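Local atomic coordinates of transcriptional activator, putative (PDB entry 1RTW), a protein that belongs to the all-helical TENA/THI-4/PQQC family and is named a putative transcriptional activator, its precise role being unassigned. Residues L66-E71 against V165-K170; I73-K78 against S158-E163. One frame throughout, in Å; residues are numbered along the deposited sequence.

Helices 66-89 and 159-176 meet in both contacts, their side chains bridging the gap between them. Contact 1 and contact 2 lie about 10 Å apart, centre to centre, on the same side of the chain's centre, and each is partly buried, with an inner apolar portion and a more solvent-exposed side with charged groups. Their chemistry differs. Contact 1, its centre about 15 Å from the centre of the chain, adds a salt bridge to its aromatic packing, whereas contact 2, its centre about 12 Å from the same point, relies on van der Waals contacts of a tyrosine with the first turn of helix 159-176. Both touch the second subunit.

Contact 1: residues L66-E71 against V165-K170; sequences LPFFAE and VKRIEK
Phe68 and Arg167 meet between two helices of this all-helical TENA/THI-4/PQQC fold, where segments 66-71 and 165-170 run nearly antiparallel, at 151°, with axes 12.3 Å apart. Side chains alone span so wide a separation. On the buried side, the Phe68 ring presents its edge to Ile168, CZ lying 3.7 Å from CG1 of the isoleucine. Ile168 also packs on Phe122 and Tyr126 of helix 118-142. The outer side is polar and more open to solvent. There Arg167, its CG anti to the backbone N (chi1 -166°) and its chain extended from CG to NE, reaches back across the gap, passing the phenylalanine in the opposite direction. Phe68 CD1 sits over one guanidinium face, 3.6 Å from Arg167 NE, with the two planes almost perpendicular; the guanidinium turns this face to the edge of the ring. Glu71, beside Tyr74 of the second subunit, pairs with Arg167 in a salt bridge. Its OE2 lies 3.0 Å from Arg167 NH1, at an N-H...O angle of 163° and close to the guanidinium plane, while Arg167 NH2 adds a weak second bond to the same oxygen at 3.4 Å.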
loop_
_atom_site.group_PDB
_atom_site.type_symbol
_atom_site.label_atom_id
_atom_site.label_comp_id
_atom_site.label_asym_id
_atom_site.label_seq_id
_atom_site.Cartn_x
_atom_site.Cartn_y
_atom_site.Cartn_z
ATOM N N LEU B 66 1.852 18.097 4.470
ATOM C CA LEU B 66 0.431 17.812 4.316
ATOM C C LEU B 66 -0.338 18.948 3.645
ATOM O O LEU B 66 -1.118 18.696 2.732
ATOM C CB LEU B 66 -0.202 17.415 5.652
ATOM C CG LEU B 66 0.379 16.107 6.202
ATOM C CD1 LEU B 66 -0.262 15.744 7.529
ATOM C CD2 LEU B 66 0.175 14.985 5.201
ATOM N N PRO B 67 -0.106 20.211 4.064
ATOM C CA PRO B 67 -0.811 21.350 3.454
ATOM C C PRO B 67 -0.468 21.485 1.961
ATOM O O PRO B 67 -1.341 21.765 1.139
ATOM C CB PRO B 67 -0.276 22.551 4.250
ATOM C CG PRO B 67 0.042 21.964 5.586
ATOM C CD PRO B 67 0.724 20.672 5.195
ATOM N N PHE B 68 0.805 21.282 1.624
ATOM C CA PHE B 68 1.263 21.369 0.241
ATOM C C PHE B 68 0.540 20.337 -0.621
ATOM O O PHE B 68 0.029 20.657 -1.695
ATOM C CB PHE B 68 2.785 21.159 0.171
ATOM C CG PHE B 68 3.281 20.722 -1.183
ATOM C CD1 PHE B 68 3.427 21.639 -2.216
ATOM C CD2 PHE B 68 3.576 19.385 -1.427
ATOM C CE1 PHE B 68 3.854 21.235 -3.472
ATOM C CE2 PHE B 68 4.003 18.973 -2.685
ATOM C CZ PHE B 68 4.141 19.904 -3.706
ATOM N N PHE B 69 0.501 19.100 -0.143
ATOM C CA PHE B 69 -0.162 18.034 -0.874
ATOM C C PHE B 69 -1.653 18.265 -0.995
ATOM O O PHE B 69 -2.238 17.962 -2.032
ATOM C CB PHE B 69 0.128 16.676 -0.243
ATOM C CG PHE B 69 1.387 16.024 -0.765
ATOM C CD1 PHE B 69 1.403 15.431 -2.023
ATOM C CD2 PHE B 69 2.542 15.992 -0.003
ATOM C CE1 PHE B 69 2.553 14.809 -2.511
ATOM C CE2 PHE B 69 3.699 15.375 -0.484
ATOM C CZ PHE B 69 3.704 14.780 -1.738
ATOM N N ALA B 70 -2.268 18.819 0.050
ATOM C CA ALA B 70 -3.705 19.096 0.011
ATOM C C ALA B 70 -4.037 20.126 -1.064
ATOM O O ALA B 70 -4.972 19.935 -1.850
ATOM C CB ALA B 70 -4.194 19.572 1.352
ATOM N N GLU B 71 -3.227 21.182 -1.113
ATOM C CA GLU B 71 -3.379 22.273 -2.068
ATOM C C GLU B 71 -3.035 21.847 -3.484
ATOM O O GLU B 71 -3.735 22.214 -4.429
ATOM C CB GLU B 71 -2.484 23.454 -1.668
ATOM C CG GLU B 71 -2.904 24.169 -0.382
ATOM C CD GLU B 71 -1.739 24.819 0.358
ATOM O OE1 GLU B 71 -1.871 25.022 1.588
ATOM O OE2 GLU B 71 -0.693 25.118 -0.268
ATOM N N VAL B 165 5.864 24.271 -9.681
ATOM C CA VAL B 165 7.038 23.479 -10.028
ATOM C C VAL B 165 8.218 23.904 -9.160
ATOM O O VAL B 165 8.945 23.063 -8.630
ATOM C CB VAL B 165 7.415 23.646 -11.525
ATOM C CG1 VAL B 165 8.768 23.019 -11.809
ATOM C CG2 VAL B 165 6.358 23.001 -12.401
ATOM N N LYS B 166 8.385 25.215 -9.004
ATOM C CA LYS B 166 9.467 25.766 -8.195
ATOM C C LYS B 166 9.322 25.313 -6.743
ATOM O O LYS B 166 10.316 25.019 -6.069
ATOM C CB LYS B 166 9.457 27.295 -8.272
ATOM C CG LYS B 166 10.648 27.971 -7.599
ATOM C CD LYS B 166 11.963 27.684 -8.323
ATOM C CE LYS B 166 11.985 28.292 -9.723
ATOM N NZ LYS B 166 11.805 29.773 -9.701
ATOM N N ARG B 167 8.075 25.227 -6.286
ATOM C CA ARG B 167 7.768 24.811 -4.926
ATOM C C ARG B 167 8.146 23.342 -4.712
ATOM O O ARG B 167 8.664 22.987 -3.651
ATOM C CB ARG B 167 6.288 25.046 -4.621
ATOM C CG ARG B 167 5.933 24.958 -3.150
ATOM C CD ARG B 167 4.447 25.229 -2.907
ATOM N NE ARG B 167 4.105 25.124 -1.483
ATOM C CZ ARG B 167 2.866 25.029 -0.998
ATOM N NH1 ARG B 167 1.818 25.025 -1.815
ATOM N NH2 ARG B 167 2.674 24.934 0.314
ATOM N N ILE B 168 7.913 22.504 -5.726
ATOM C CA ILE B 168 8.253 21.081 -5.648
ATOM C C ILE B 168 9.775 20.939 -5.631
ATOM O O ILE B 168 10.338 20.149 -4.864
ATOM C CB ILE B 168 7.672 20.284 -6.857
ATOM C CG1 ILE B 168 6.145 20.197 -6.752
ATOM C CG2 ILE B 168 8.238 18.878 -6.895
ATOM C CD1 ILE B 168 5.478 19.745 -8.024
ATOM N N GLU B 169 10.420 21.729 -6.483
ATOM C CA GLU B 169 11.866 21.745 -6.619
ATOM C C GLU B 169 12.548 22.050 -5.285
ATOM O O GLU B 169 13.448 21.324 -4.857
ATOM C CB GLU B 169 12.261 22.793 -7.664
ATOM C CG GLU B 169 13.731 22.829 -8.015
ATOM C CD GLU B 169 14.063 23.885 -9.060
ATOM O OE1 GLU B 169 13.337 23.989 -10.081
ATOM O OE2 GLU B 169 15.062 24.609 -8.863
ATOM N N LYS B 170 12.083 23.108 -4.626
ATOM C CA LYS B 170 12.632 23.536 -3.346
ATOM C C LYS B 170 12.480 22.448 -2.282
ATOM O O LYS B 170 13.401 22.220 -1.489
ATOM C CB LYS B 170 11.963 24.837 -2.896
ATOM C CG LYS B 170 12.636 25.516 -1.721
ATOM C CD LYS B 170 11.970 26.847 -1.416
ATOM C CE LYS B 170 12.594 27.529 -0.201
ATOM N NZ LYS B 170 12.432 26.724 1.043
#

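Contact 2: residues I73-K78 against S158-E163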
loop_
_atom_site.group_PDB
_atom_site.type_symbol
_atom_site.label_atom_id
_atom_site.label_comp_id
_atom_site.label_asym_id
_atom_site.label_seq_id
_atom_site.Cartn_x
_atom_site.Cartn_y
_atom_site.Cartn_z
ATOM N N ILE B 73 -2.983 18.700 -4.806
ATOM C CA ILE B 73 -3.962 17.747 -5.333
ATOM C C ILE B 73 -5.228 18.476 -5.777
ATOM O O ILE B 73 -5.770 18.194 -6.854
ATOM C CB ILE B 73 -4.296 16.663 -4.311
ATOM C CG1 ILE B 73 -3.077 15.759 -4.124
ATOM C CG2 ILE B 73 -5.510 15.850 -4.757
ATOM C CD1 ILE B 73 -3.278 14.673 -3.073
ATOM N N TYR B 74 -5.656 19.451 -4.977
ATOM C CA TYR B 74 -6.840 20.237 -5.301
ATOM C C TYR B 74 -6.575 21.020 -6.593
ATOM O O TYR B 74 -7.406 21.030 -7.498
ATOM C CB TYR B 74 -7.178 21.193 -4.154
ATOM C CG TYR B 74 -8.422 22.020 -4.396
ATOM C CD1 TYR B 74 -9.668 21.413 -4.574
ATOM C CD2 TYR B 74 -8.348 23.405 -4.489
ATOM C CE1 TYR B 74 -10.810 22.173 -4.843
ATOM C CE2 TYR B 74 -9.478 24.171 -4.754
ATOM C CZ TYR B 74 -10.703 23.551 -4.932
ATOM O OH TYR B 74 -11.822 24.306 -5.200
ATOM N N TYR B 75 -5.399 21.642 -6.676
ATOM C CA TYR B 75 -4.982 22.413 -7.844
ATOM C C TYR B 75 -4.941 21.536 -9.106
ATOM O O TYR B 75 -5.633 21.831 -10.089
ATOM C CB TYR B 75 -3.615 23.049 -7.564
ATOM C CG TYR B 75 -2.966 23.775 -8.727
ATOM C CD1 TYR B 75 -3.619 24.815 -9.398
ATOM C CD2 TYR B 75 -1.681 23.417 -9.152
ATOM C CE1 TYR B 75 -3.003 25.480 -10.470
ATOM C CE2 TYR B 75 -1.057 24.070 -10.212
ATOM C CZ TYR B 75 -1.713 25.098 -10.866
ATOM O OH TYR B 75 -1.055 25.744 -11.897
ATOM N N ILE B 76 -4.204 20.425 -9.040
ATOM C CA ILE B 76 -4.078 19.492 -10.165
ATOM C C ILE B 76 -5.426 18.865 -10.569
ATOM O O ILE B 76 -5.640 18.568 -11.744
ATOM C CB ILE B 76 -3.067 18.337 -9.851
ATOM C CG1 ILE B 76 -1.731 18.882 -9.341
ATOM C CG2 ILE B 76 -2.820 17.491 -11.070
ATOM C CD1 ILE B 76 -1.189 20.012 -10.114
ATOM N N SER B 77 -6.319 18.644 -9.600
ATOM C CA SER B 77 -7.644 18.060 -9.879
ATOM C C SER B 77 -8.467 18.959 -10.811
ATOM O O SER B 77 -9.379 18.488 -11.493
ATOM C CB SER B 77 -8.444 17.849 -8.592
ATOM O OG SER B 77 -8.885 19.092 -8.057
ATOM N N LYS B 78 -8.146 20.249 -10.819
ATOM C CA LYS B 78 -8.841 21.208 -11.673
ATOM C C LYS B 78 -8.625 20.869 -13.146
ATOM O O LYS B 78 -9.498 21.133 -13.991
ATOM C CB LYS B 78 -8.377 22.634 -11.362
ATOM C CG LYS B 78 -9.369 23.447 -10.540
ATOM C CD LYS B 78 -9.976 22.643 -9.394
ATOM C CE LYS B 78 -11.198 23.345 -8.797
ATOM N NZ LYS B 78 -11.985 22.438 -7.909
ATOM N N SER B 158 1.840 28.650 -17.508
ATOM C CA SER B 158 1.527 29.793 -16.647
ATOM C C SER B 158 2.507 30.001 -15.494
ATOM O O SER B 158 3.207 29.079 -15.077
ATOM C CB SER B 158 0.106 29.674 -16.084
ATOM O OG SER B 158 0.020 28.664 -15.088
ATOM N N GLN B 159 2.534 31.230 -14.984
ATOM C CA GLN B 159 3.398 31.596 -13.865
ATOM C C GLN B 159 2.976 30.789 -12.641
ATOM O O GLN B 159 3.811 30.371 -11.845
ATOM C CB GLN B 159 3.275 33.097 -13.570
ATOM C CG GLN B 159 4.217 33.628 -12.483
ATOM C CD GLN B 159 5.683 33.620 -12.893
ATOM O OE1 GLN B 159 6.031 33.264 -14.022
ATOM N NE2 GLN B 159 6.552 34.021 -11.972
ATOM N N GLU B 160 1.674 30.554 -12.522
ATOM C CA GLU B 160 1.114 29.799 -11.412
ATOM C C GLU B 160 1.660 28.376 -11.382
ATOM O O GLU B 160 2.077 27.892 -10.332
ATOM C CB GLU B 160 -0.410 29.777 -11.516
ATOM C CG GLU B 160 -1.105 29.156 -10.319
ATOM C CD GLU B 160 -2.616 29.263 -10.397
ATOM O OE1 GLU B 160 -3.190 28.971 -11.469
ATOM O OE2 GLU B 160 -3.232 29.633 -9.375
ATOM N N PHE B 161 1.656 27.711 -12.533
ATOM C CA PHE B 161 2.170 26.351 -12.614
ATOM C C PHE B 161 3.673 26.341 -12.349
ATOM O O PHE B 161 4.177 25.463 -11.659
ATOM C CB PHE B 161 1.880 25.727 -13.979
ATOM C CG PHE B 161 2.045 24.239 -14.003
ATOM C CD1 PHE B 161 1.034 23.420 -13.522
ATOM C CD2 PHE B 161 3.208 23.657 -14.489
ATOM C CE1 PHE B 161 1.174 22.035 -13.520
ATOM C CE2 PHE B 161 3.364 22.275 -14.494
ATOM C CZ PHE B 161 2.342 21.455 -14.006
ATOM N N GLY B 162 4.375 27.336 -12.888
ATOM C CA GLY B 162 5.807 27.436 -12.695
ATOM C C GLY B 162 6.172 27.619 -11.233
ATOM O O GLY B 162 7.235 27.186 -10.785
ATOM N N GLU B 163 5.288 28.272 -10.486
ATOM C CA GLU B 163 5.513 28.500 -9.067
ATOM C C GLU B 163 5.334 27.178 -8.334
ATOM O O GLU B 163 6.059 26.870 -7.389
ATOM C CB GLU B 163 4.551 29.568 -8.540
ATOM C CG GLU B 163 4.876 30.962 -9.063
ATOM C CD GLU B 163 3.862 32.018 -8.660
ATOM O OE1 GLU B 163 2.646 31.736 -8.669
ATOM O OE2 GLU B 163 4.287 33.145 -8.343
#
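The Tyr75 ring is approached obliquely by its partners, Glu160 and Phe161, while the Phe161 ring receives the tyrosine hydroxyl at its edge, near the ring plane. Tyr75 OH comes within 3.5 Å of Phe161 CD1 and 3.4 Å of Phe161 CA, placing the phenol end against the backbone of the first helical turn. CG of Tyr75 lies anti to the backbone N (chi1 174°), a setting that carries the ring outward across the gap. The two aromatic side chains cross at about a right angle, and Tyr75 CE2 packs 4.0 Å from Phe161 CD1. On the exposed side, the extended Glu160 slides past the phenol in the opposite direction, bringing OE1 to 3.6 Å from Tyr75 CE1, its carboxylate steeply inclined to the ring. The turn that receives the tyrosine has Ser158 as its N-cap: Ser158 OG accepts from Phe161 N at 3.2 Å and is also hydrogen-bonded to His155 O. Phe161 meets His155, Trp156 and Tyr164 edge-to-face, and its side chain is about 4 Å from a bound phosphate ion. Phe161 rests on Glu129 and Tyr133 of helix 118-142, and Ile76 on Leu51 and Met54 of helix 33-60, so the contact lies beside both helices.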